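Local coordinates for putative glucose-6-phosphate 1-epimerase (Salmonella typhimurium, PDB 2HTA), which probably interconverts the alpha and beta anomers of glucose 6-phosphate, acting as a hexose-6-phosphate 1-epimerase of the galactose mutarotase clan, at residues T133-S138 and D149-A154; K144-D149 and G170-T175; F182-I187 and S233-A238. One frame throughout, in Å; residues are numbered along the deposited sequence.

How the contacts relate
Contact 1 pairs two neighbouring strands of the nine-strand antiparallel sheet by backbone hydrogen bonds. Contact 2 adjoins it: D149 is common to both, and F150 of contact 1 packs on F172 of contact 2, linking the connection between those strands to the start of strand 172-183. Contact 3 uses the far end of that strand and meets the nine-strand sheet again through strand 232-237. Contacts 1 and 2 are partly buried and lie on the opposite side of the chain's centre from contact 3, which is buried. Chemistry follows place: backbone pairing in contact 1, aromatic packing with water bridges in contact 2, and a carboxylate holding a loop in contact 3.

Contact 1: residues T133-S138 and D149-A154; sequences TFELQS and DFTLLA
The ring of F150 fills the hollow beside L136 and beneath the Q137-S138 backbone, where strand 133-137 ends. The S138 N lies 3.5 Å above the plane of the F150 ring, over its centre, while L136 CG reaches the ring edge; L136 CD2 is 3.8 Å from F150 CE2. With chi1 68°, F150 CG stands between the backbone N and the carbonyl carbon, and the ring reaches under Q137 and S138. L136 also sets its CB beside that of L152, on the face that F134 and A154 share.

On the other face the bumps interleave. L153 CD2 fits between T133 CG2 and E135 CB, 3.8 Å from the latter, and the extended E135 chain carries its CG past T151 CG2 at 3.7 Å. Q137 runs alongside T151, pointing the same way, and its NE2 donates to T151 OG1 (3.1 Å) close to the amide plane.

S138 OG closes the end with two bonds: it donates to D149 OD1 at 2.6 Å, on the anti side of the carboxylate, and accepts F150 N at 3.0 Å. R143 forms a salt bridge to the same D149 oxygen. F134 with A154 and L136 with L152 are hydrogen-bonded pairs, bonded both ways, and the strand axes run 161° apart, the geometry of adjacent antiparallel strands in the nine-strand sheet of a mutarotase beta-sandwich.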
loop_
_atom_site.group_PDB
_atom_site.type_symbol
_atom_site.label_atom_id
_atom_site.label_comp_id
_atom_site.label_asym_id
_atom_site.label_seq_id
_atom_site.Cartn_x
_atom_site.Cartn_y
_atom_site.Cartn_z
ATOM N N THR A 133 4.013 2.249 15.152
ATOM C CA THR A 133 4.935 3.172 14.470
ATOM C C THR A 133 6.164 2.383 14.098
ATOM O O THR A 133 6.799 1.798 14.964
ATOM C CB THR A 133 5.366 4.259 15.372
ATOM O OG1 THR A 133 4.211 5.010 15.789
ATOM C CG2 THR A 133 6.282 5.199 14.621
ATOM N N PHE A 134 6.506 2.405 12.814
ATOM C CA PHE A 134 7.723 1.762 12.294
ATOM C C PHE A 134 8.686 2.870 11.888
ATOM O O PHE A 134 8.267 3.975 11.456
ATOM C CB PHE A 134 7.370 0.904 11.066
ATOM C CG PHE A 134 6.515 -0.282 11.365
ATOM C CD1 PHE A 134 5.085 -0.185 11.368
ATOM C CD2 PHE A 134 7.101 -1.498 11.676
ATOM C CE1 PHE A 134 4.291 -1.345 11.633
ATOM C CE2 PHE A 134 6.302 -2.639 11.913
ATOM C CZ PHE A 134 4.927 -2.564 11.898
ATOM N N GLU A 135 9.991 2.586 11.967
ATOM C CA GLU A 135 10.974 3.626 11.606
ATOM C C GLU A 135 12.047 3.026 10.669
ATOM O O GLU A 135 12.528 1.916 10.912
ATOM C CB GLU A 135 11.659 4.090 12.886
ATOM C CG GLU A 135 12.692 5.189 12.638
ATOM C CD GLU A 135 13.305 5.661 13.954
ATOM O OE1 GLU A 135 14.168 4.967 14.501
ATOM O OE2 GLU A 135 12.871 6.691 14.479
ATOM N N LEU A 136 12.450 3.797 9.665
ATOM C CA LEU A 136 13.574 3.431 8.809
ATOM C C LEU A 136 14.562 4.573 8.852
ATOM O O LEU A 136 14.167 5.735 8.834
ATOM C CB LEU A 136 13.121 3.166 7.382
ATOM C CG LEU A 136 14.269 2.717 6.430
ATOM C CD1 LEU A 136 14.597 1.228 6.701
ATOM C CD2 LEU A 136 13.732 2.852 5.038
ATOM N N GLN A 137 15.870 4.262 8.974
ATOM C CA GLN A 137 16.873 5.335 8.950
ATOM C C GLN A 137 17.913 5.068 7.899
ATOM O O GLN A 137 18.174 3.919 7.545
ATOM C CB GLN A 137 17.563 5.485 10.287
ATOM C CG GLN A 137 16.568 6.000 11.368
ATOM C CD GLN A 137 17.260 6.388 12.610
ATOM O OE1 GLN A 137 17.644 5.522 13.381
ATOM N NE2 GLN A 137 17.442 7.696 12.826
ATOM N N SER A 138 18.527 6.129 7.423
ATOM C CA SER A 138 19.673 5.987 6.527
ATOM C C SER A 138 20.827 5.297 7.231
ATOM O O SER A 138 20.905 5.255 8.473
ATOM C CB SER A 138 20.126 7.385 6.024
ATOM O OG SER A 138 20.231 8.283 7.097
ATOM N N ASP A 149 20.839 11.774 4.334
ATOM C CA ASP A 149 20.377 11.163 5.547
ATOM C C ASP A 149 18.872 11.352 5.707
ATOM O O ASP A 149 18.303 12.343 5.237
ATOM C CB ASP A 149 21.179 11.618 6.747
ATOM C CG ASP A 149 22.481 10.815 6.864
ATOM O OD1 ASP A 149 22.499 9.553 7.197
ATOM O OD2 ASP A 149 23.471 11.431 6.540
ATOM N N PHE A 150 18.239 10.395 6.376
ATOM C CA PHE A 150 16.781 10.490 6.548
ATOM C C PHE A 150 16.344 9.624 7.746
ATOM O O PHE A 150 17.075 8.711 8.162
ATOM C CB PHE A 150 16.049 10.000 5.259
ATOM C CG PHE A 150 16.192 8.481 4.995
ATOM C CD1 PHE A 150 17.203 7.996 4.132
ATOM C CD2 PHE A 150 15.318 7.563 5.569
ATOM C CE1 PHE A 150 17.295 6.633 3.894
ATOM C CE2 PHE A 150 15.443 6.190 5.393
ATOM C CZ PHE A 150 16.448 5.713 4.511
ATOM N N THR A 151 15.170 9.953 8.294
ATOM C CA THR A 151 14.428 9.049 9.178
ATOM C C THR A 151 12.984 9.057 8.643
ATOM O O THR A 151 12.356 10.132 8.522
ATOM C CB THR A 151 14.413 9.554 10.634
ATOM O OG1 THR A 151 15.757 9.679 11.095
ATOM C CG2 THR A 151 13.677 8.551 11.507
ATOM N N LEU A 152 12.472 7.870 8.300
ATOM C CA LEU A 152 11.154 7.724 7.737
ATOM C C LEU A 152 10.332 6.996 8.797
ATOM O O LEU A 152 10.829 6.020 9.395
ATOM C CB LEU A 152 11.221 6.783 6.536
ATOM C CG LEU A 152 10.856 7.130 5.115
ATOM C CD1 LEU A 152 10.697 5.802 4.254
ATOM C CD2 LEU A 152 9.638 8.042 4.968
ATOM N N LEU A 153 9.141 7.530 9.093
ATOM C CA LEU A 153 8.209 6.920 10.024
ATOM C C LEU A 153 6.939 6.513 9.311
ATOM O O LEU A 153 6.417 7.284 8.517
ATOM C CB LEU A 153 7.829 7.888 11.173
ATOM C CG LEU A 153 9.085 8.210 11.982
ATOM C CD1 LEU A 153 9.093 9.536 12.624
ATOM C CD2 LEU A 153 9.338 7.115 13.022
ATOM N N ALA A 154 6.433 5.320 9.605
ATOM C CA ALA A 154 5.143 4.858 9.048
ATOM C C ALA A 154 4.286 4.567 10.289
ATOM O O ALA A 154 4.658 3.721 11.117
ATOM C CB ALA A 154 5.307 3.608 8.191
#

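Contact 2: residues K144-D149 and G170-T175; sequences KYWPHD and GEFATT
F172 is held between W146 on one face of its ring and G170, two residues earlier in the chain, on the other, while every polar link between the segments passes through water. The residues flanking an inverse gamma turn centred on P147, with D149 after it, pack against G170-T174 at the start of strand 172-183, part of the eight-strand antiparallel sheet.

W146 CH2 stands 3.7 Å above the plane of the F172 ring, toward its rim, and the C atom of G170 lies over the opposite face. The two aromatic planes are inclined at 50°, so the pair is oblique. F172 CG sits between its backbone N and carbonyl carbon (chi1 40°), which turns the ring toward W146 and D149; D149 O meets the ring edge in its plane, 3.4 Å from F172 CE2. G170 adopts a phi near 156°, a backbone region that essentially only glycine tolerates, and a CB at G170 would run into F172 CE2, so the absence of a side chain lets the ring lie against the backbone. F150 and A292 also pack on F172.

Within the turn, H148 N donates to W146 O, and H148 CD2 lies 3.3 Å above the plane of the W146 ring, over its centre. H148 ND1 is turned toward the water that reaches E171 O.

Two waters complete the contact. One takes a hydrogen from E171 N (2.9 Å) and donates to D149 O. The other donates to E171 O at 2.8 Å and lies in the imidazole plane, 2.7 Å from H148 ND1.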
loop_
_atom_site.group_PDB
_atom_site.type_symbol
_atom_site.label_atom_id
_atom_site.label_comp_id
_atom_site.label_asym_id
_atom_site.label_seq_id
_atom_site.Cartn_x
_atom_site.Cartn_y
_atom_site.Cartn_z
ATOM N N LYS A 144 25.121 4.824 0.071
ATOM C CA LYS A 144 25.926 4.398 -1.048
ATOM C C LYS A 144 25.217 4.710 -2.348
ATOM O O LYS A 144 25.846 5.205 -3.291
ATOM C CB LYS A 144 26.217 2.908 -0.932
ATOM C CG LYS A 144 27.449 2.533 -1.702
ATOM C CD LYS A 144 27.696 1.025 -1.638
ATOM C CE LYS A 144 28.599 0.568 -2.783
ATOM N NZ LYS A 144 29.038 -0.848 -2.503
ATOM N N TYR A 145 23.901 4.488 -2.386
ATOM C CA TYR A 145 23.117 4.747 -3.597
ATOM C C TYR A 145 22.192 5.950 -3.506
ATOM O O TYR A 145 21.658 6.356 -4.534
ATOM C CB TYR A 145 22.344 3.495 -4.056
ATOM C CG TYR A 145 21.567 2.801 -2.971
ATOM C CD1 TYR A 145 20.316 3.296 -2.554
ATOM C CD2 TYR A 145 22.047 1.637 -2.370
ATOM C CE1 TYR A 145 19.602 2.672 -1.556
ATOM C CE2 TYR A 145 21.311 0.987 -1.377
ATOM C CZ TYR A 145 20.079 1.531 -0.967
ATOM O OH TYR A 145 19.358 0.914 0.054
ATOM N N TRP A 146 22.027 6.554 -2.321
ATOM C CA TRP A 146 21.174 7.760 -2.174
ATOM C C TRP A 146 21.757 8.597 -1.029
ATOM O O TRP A 146 21.419 8.422 0.159
ATOM C CB TRP A 146 19.701 7.361 -1.964
ATOM C CG TRP A 146 18.661 8.452 -2.215
ATOM C CD1 TRP A 146 18.274 8.967 -3.416
ATOM C CD2 TRP A 146 17.864 9.116 -1.216
ATOM N NE1 TRP A 146 17.329 9.968 -3.210
ATOM C CE2 TRP A 146 17.051 10.054 -1.879
ATOM C CE3 TRP A 146 17.785 9.025 0.180
ATOM C CZ2 TRP A 146 16.155 10.888 -1.197
ATOM C CZ3 TRP A 146 16.883 9.863 0.861
ATOM C CH2 TRP A 146 16.079 10.768 0.159
ATOM N N PRO A 147 22.666 9.520 -1.385
ATOM C CA PRO A 147 23.519 10.246 -0.432
ATOM C C PRO A 147 22.791 11.347 0.315
ATOM O O PRO A 147 23.202 12.515 0.243
ATOM C CB PRO A 147 24.646 10.796 -1.327
ATOM C CG PRO A 147 23.896 11.088 -2.616
ATOM C CD PRO A 147 22.930 9.922 -2.784
ATOM N N HIS A 148 21.760 10.964 1.073
ATOM C CA HIS A 148 20.984 11.874 1.908
ATOM C C HIS A 148 20.639 11.124 3.208
ATOM O O HIS A 148 20.204 9.961 3.174
ATOM C CB HIS A 148 19.649 12.211 1.239
ATOM C CG HIS A 148 19.785 12.686 -0.168
ATOM N ND1 HIS A 148 20.010 14.009 -0.482
ATOM C CD2 HIS A 148 19.750 12.019 -1.350
ATOM C CE1 HIS A 148 20.115 14.143 -1.800
ATOM N NE2 HIS A 148 19.964 12.951 -2.350
ATOM N N ASP A 149 20.839 11.774 4.334
ATOM C CA ASP A 149 20.377 11.163 5.547
ATOM C C ASP A 149 18.872 11.352 5.707
ATOM O O ASP A 149 18.303 12.343 5.237
ATOM C CB ASP A 149 21.179 11.618 6.747
ATOM C CG ASP A 149 22.481 10.815 6.864
ATOM O OD1 ASP A 149 22.499 9.553 7.197
ATOM O OD2 ASP A 149 23.471 11.431 6.540
ATOM N N GLY A 170 14.228 15.039 7.008
ATOM C CA GLY A 170 15.538 15.222 6.300
ATOM C C GLY A 170 15.489 16.494 5.468
ATOM O O GLY A 170 14.571 17.311 5.641
ATOM N N GLU A 171 16.453 16.662 4.558
ATOM C CA GLU A 171 16.439 17.818 3.664
ATOM C C GLU A 171 16.560 17.286 2.269
ATOM O O GLU A 171 17.681 16.924 1.834
ATOM C CB GLU A 171 17.639 18.734 3.937
ATOM C CG GLU A 171 17.905 19.109 5.400
ATOM C CD GLU A 171 16.903 20.113 5.987
ATOM O OE1 GLU A 171 16.505 21.129 5.318
ATOM O OE2 GLU A 171 16.515 19.893 7.165
ATOM N N PHE A 172 15.427 17.189 1.572
ATOM C CA PHE A 172 15.447 16.545 0.271
ATOM C C PHE A 172 14.089 16.763 -0.354
ATOM O O PHE A 172 13.164 17.208 0.301
ATOM C CB PHE A 172 15.813 15.025 0.339
ATOM C CG PHE A 172 15.195 14.286 1.508
ATOM C CD1 PHE A 172 13.822 14.203 1.645
ATOM C CD2 PHE A 172 15.993 13.683 2.481
ATOM C CE1 PHE A 172 13.208 13.509 2.746
ATOM C CE2 PHE A 172 15.425 13.043 3.575
ATOM C CZ PHE A 172 14.012 12.927 3.725
ATOM N N ALA A 173 13.996 16.449 -1.643
ATOM C CA ALA A 173 12.756 16.533 -2.374
ATOM C C ALA A 173 12.538 15.153 -2.985
ATOM O O ALA A 173 13.475 14.562 -3.525
ATOM C CB ALA A 173 12.873 17.591 -3.474
ATOM N N THR A 174 11.328 14.605 -2.829
ATOM C CA THR A 174 11.011 13.216 -3.161
ATOM C C THR A 174 9.677 13.076 -3.919
ATOM O O THR A 174 8.873 14.010 -3.981
ATOM C CB THR A 174 10.838 12.307 -1.878
ATOM O OG1 THR A 174 9.726 12.775 -1.081
ATOM C CG2 THR A 174 12.066 12.291 -1.003
ATOM N N THR A 175 9.457 11.886 -4.472
ATOM C CA THR A 175 8.111 11.489 -4.844
ATOM C C THR A 175 7.839 10.144 -4.154
ATOM O O THR A 175 8.769 9.402 -3.779
ATOM C CB THR A 175 7.910 11.400 -6.367
ATOM O OG1 THR A 175 8.838 10.463 -6.912
ATOM C CG2 THR A 175 8.125 12.838 -7.074
HETATM O O HOH W 1 20.148 15.704 1.674
HETATM O O HOH W 2 18.758 14.927 4.902
#

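Contact 3: residues F182-I187 and S233-A238; sequences FNVGDI and SVIHDA
Where the two sheets of the sandwich approach each other, the loop leaving strand 172-183 is fastened to the end of strand 232-237 by G185 and D237. G185 N donates to D237 OD2 at 2.9 Å, with an N-H...O angle of 155°, meeting the syn side of the carboxylate about 20° out of its plane. D237 CG is anti to the backbone N (chi1 -172°), which carries the carboxylate across to the loop.

Two waters reinforce the grip. One donates both to N183 O and to D237 OD2, at 2.7 Å each; the other links D186 N to D237 OD1. L240 N also bonds D237 OD1, so direct and water-mediated bonds hold both carboxylate oxygens; R242 NH2 bonds N183 O.

Next to this polar group the packing is apolar. I235 CD1 presses on F182 CD1 at 3.6 Å, the side chains crossing at about a right angle, and I235 CG2 meets V184 CG1 at 4.1 Å. V192 and V281 also pack on I235. The F182 side chain is about 7 Å from that of E282, a probable catalytic residue; the apolar junction belongs to the buried interior between the sheets of a mutarotase beta-sandwich, probably close to the active site.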
loop_
_atom_site.group_PDB
_atom_site.type_symbol
_atom_site.label_atom_id
_atom_site.label_comp_id
_atom_site.label_asym_id
_atom_site.label_seq_id
_atom_site.Cartn_x
_atom_site.Cartn_y
_atom_site.Cartn_z
ATOM N N PHE A 182 -6.450 -3.487 -3.045
ATOM C CA PHE A 182 -7.740 -3.723 -2.425
ATOM C C PHE A 182 -8.339 -4.965 -3.033
ATOM O O PHE A 182 -8.366 -5.135 -4.247
ATOM C CB PHE A 182 -8.629 -2.498 -2.627
ATOM C CG PHE A 182 -8.124 -1.307 -1.897
ATOM C CD1 PHE A 182 -7.469 -0.271 -2.574
ATOM C CD2 PHE A 182 -8.196 -1.264 -0.506
ATOM C CE1 PHE A 182 -6.930 0.808 -1.868
ATOM C CE2 PHE A 182 -7.688 -0.164 0.224
ATOM C CZ PHE A 182 -7.046 0.870 -0.466
ATOM N N ASN A 183 -8.786 -5.830 -2.137
ATOM C CA ASN A 183 -9.442 -7.101 -2.452
ATOM C C ASN A 183 -10.829 -6.799 -3.004
ATOM O O ASN A 183 -11.618 -6.076 -2.397
ATOM C CB ASN A 183 -9.485 -7.922 -1.153
ATOM C CG ASN A 183 -9.973 -9.356 -1.344
ATOM O OD1 ASN A 183 -9.655 -10.005 -2.337
ATOM N ND2 ASN A 183 -10.745 -9.869 -0.355
ATOM N N VAL A 184 -11.080 -7.291 -4.209
ATOM C CA VAL A 184 -12.381 -7.128 -4.877
ATOM C C VAL A 184 -12.916 -8.487 -5.317
ATOM O O VAL A 184 -12.137 -9.427 -5.533
ATOM C CB VAL A 184 -12.379 -6.134 -6.084
ATOM C CG1 VAL A 184 -11.976 -4.743 -5.611
ATOM C CG2 VAL A 184 -11.462 -6.596 -7.215
ATOM N N GLY A 185 -14.236 -8.590 -5.457
ATOM C CA GLY A 185 -14.817 -9.885 -5.912
ATOM C C GLY A 185 -14.472 -10.234 -7.336
ATOM O O GLY A 185 -14.081 -11.384 -7.645
ATOM N N ASP A 186 -14.617 -9.252 -8.214
ATOM C CA ASP A 186 -14.317 -9.440 -9.622
ATOM C C ASP A 186 -14.002 -8.125 -10.296
ATOM O O ASP A 186 -14.873 -7.257 -10.442
ATOM C CB ASP A 186 -15.566 -10.022 -10.274
ATOM C CG ASP A 186 -15.373 -10.394 -11.732
ATOM O OD1 ASP A 186 -14.402 -9.983 -12.393
ATOM O OD2 ASP A 186 -16.234 -11.150 -12.208
ATOM N N ILE A 187 -12.789 -8.002 -10.809
ATOM C CA ILE A 187 -12.359 -6.719 -11.362
ATOM C C ILE A 187 -13.268 -6.247 -12.519
ATOM O O ILE A 187 -13.437 -5.048 -12.764
ATOM C CB ILE A 187 -10.899 -6.819 -11.845
ATOM C CG1 ILE A 187 -10.392 -5.471 -12.363
ATOM C CG2 ILE A 187 -10.773 -7.887 -12.917
ATOM C CD1 ILE A 187 -10.196 -4.384 -11.281
ATOM N N SER A 233 -11.718 8.482 -2.804
ATOM C CA SER A 233 -12.033 7.586 -3.895
ATOM C C SER A 233 -12.994 6.525 -3.383
ATOM O O SER A 233 -12.842 6.055 -2.258
ATOM C CB SER A 233 -10.763 6.851 -4.405
ATOM O OG SER A 233 -9.674 7.747 -4.707
ATOM N N VAL A 234 -13.959 6.099 -4.193
ATOM C CA VAL A 234 -14.850 5.052 -3.706
ATOM C C VAL A 234 -14.782 3.871 -4.661
ATOM O O VAL A 234 -15.035 4.038 -5.875
ATOM C CB VAL A 234 -16.306 5.539 -3.606
ATOM C CG1 VAL A 234 -17.234 4.378 -3.121
ATOM C CG2 VAL A 234 -16.415 6.794 -2.726
ATOM N N ILE A 235 -14.425 2.703 -4.126
ATOM C CA ILE A 235 -14.375 1.446 -4.919
ATOM C C ILE A 235 -15.752 0.766 -4.717
ATOM O O ILE A 235 -16.148 0.507 -3.565
ATOM C CB ILE A 235 -13.288 0.455 -4.437
ATOM C CG1 ILE A 235 -11.919 1.188 -4.426
ATOM C CG2 ILE A 235 -13.320 -0.906 -5.269
ATOM C CD1 ILE A 235 -10.781 0.407 -3.773
ATOM N N HIS A 236 -16.461 0.529 -5.808
ATOM C CA HIS A 236 -17.803 -0.087 -5.717
ATOM C C HIS A 236 -17.654 -1.532 -6.122
ATOM O O HIS A 236 -17.258 -1.798 -7.256
ATOM C CB HIS A 236 -18.732 0.616 -6.702
ATOM C CG HIS A 236 -18.805 2.094 -6.493
ATOM N ND1 HIS A 236 -19.822 2.688 -5.796
ATOM C CD2 HIS A 236 -17.992 3.097 -6.910
ATOM C CE1 HIS A 236 -19.635 4.000 -5.767
ATOM N NE2 HIS A 236 -18.519 4.273 -6.437
ATOM N N ASP A 237 -18.040 -2.460 -5.223
ATOM C CA ASP A 237 -17.870 -3.880 -5.452
ATOM C C ASP A 237 -19.195 -4.622 -5.296
ATOM O O ASP A 237 -19.610 -4.893 -4.183
ATOM C CB ASP A 237 -16.871 -4.463 -4.446
ATOM C CG ASP A 237 -16.506 -5.917 -4.753
ATOM O OD1 ASP A 237 -17.217 -6.664 -5.492
ATOM O OD2 ASP A 237 -15.485 -6.332 -4.224
ATOM N N ALA A 238 -19.845 -4.910 -6.410
ATOM C CA ALA A 238 -21.157 -5.565 -6.421
ATOM C C ALA A 238 -21.029 -7.018 -5.943
ATOM O O ALA A 238 -21.941 -7.545 -5.263
ATOM C CB ALA A 238 -21.755 -5.512 -7.848
HETATM O O HOH W 3 -14.113 -4.982 -2.380
HETATM O O HOH W 4 -15.883 -6.889 -7.787
#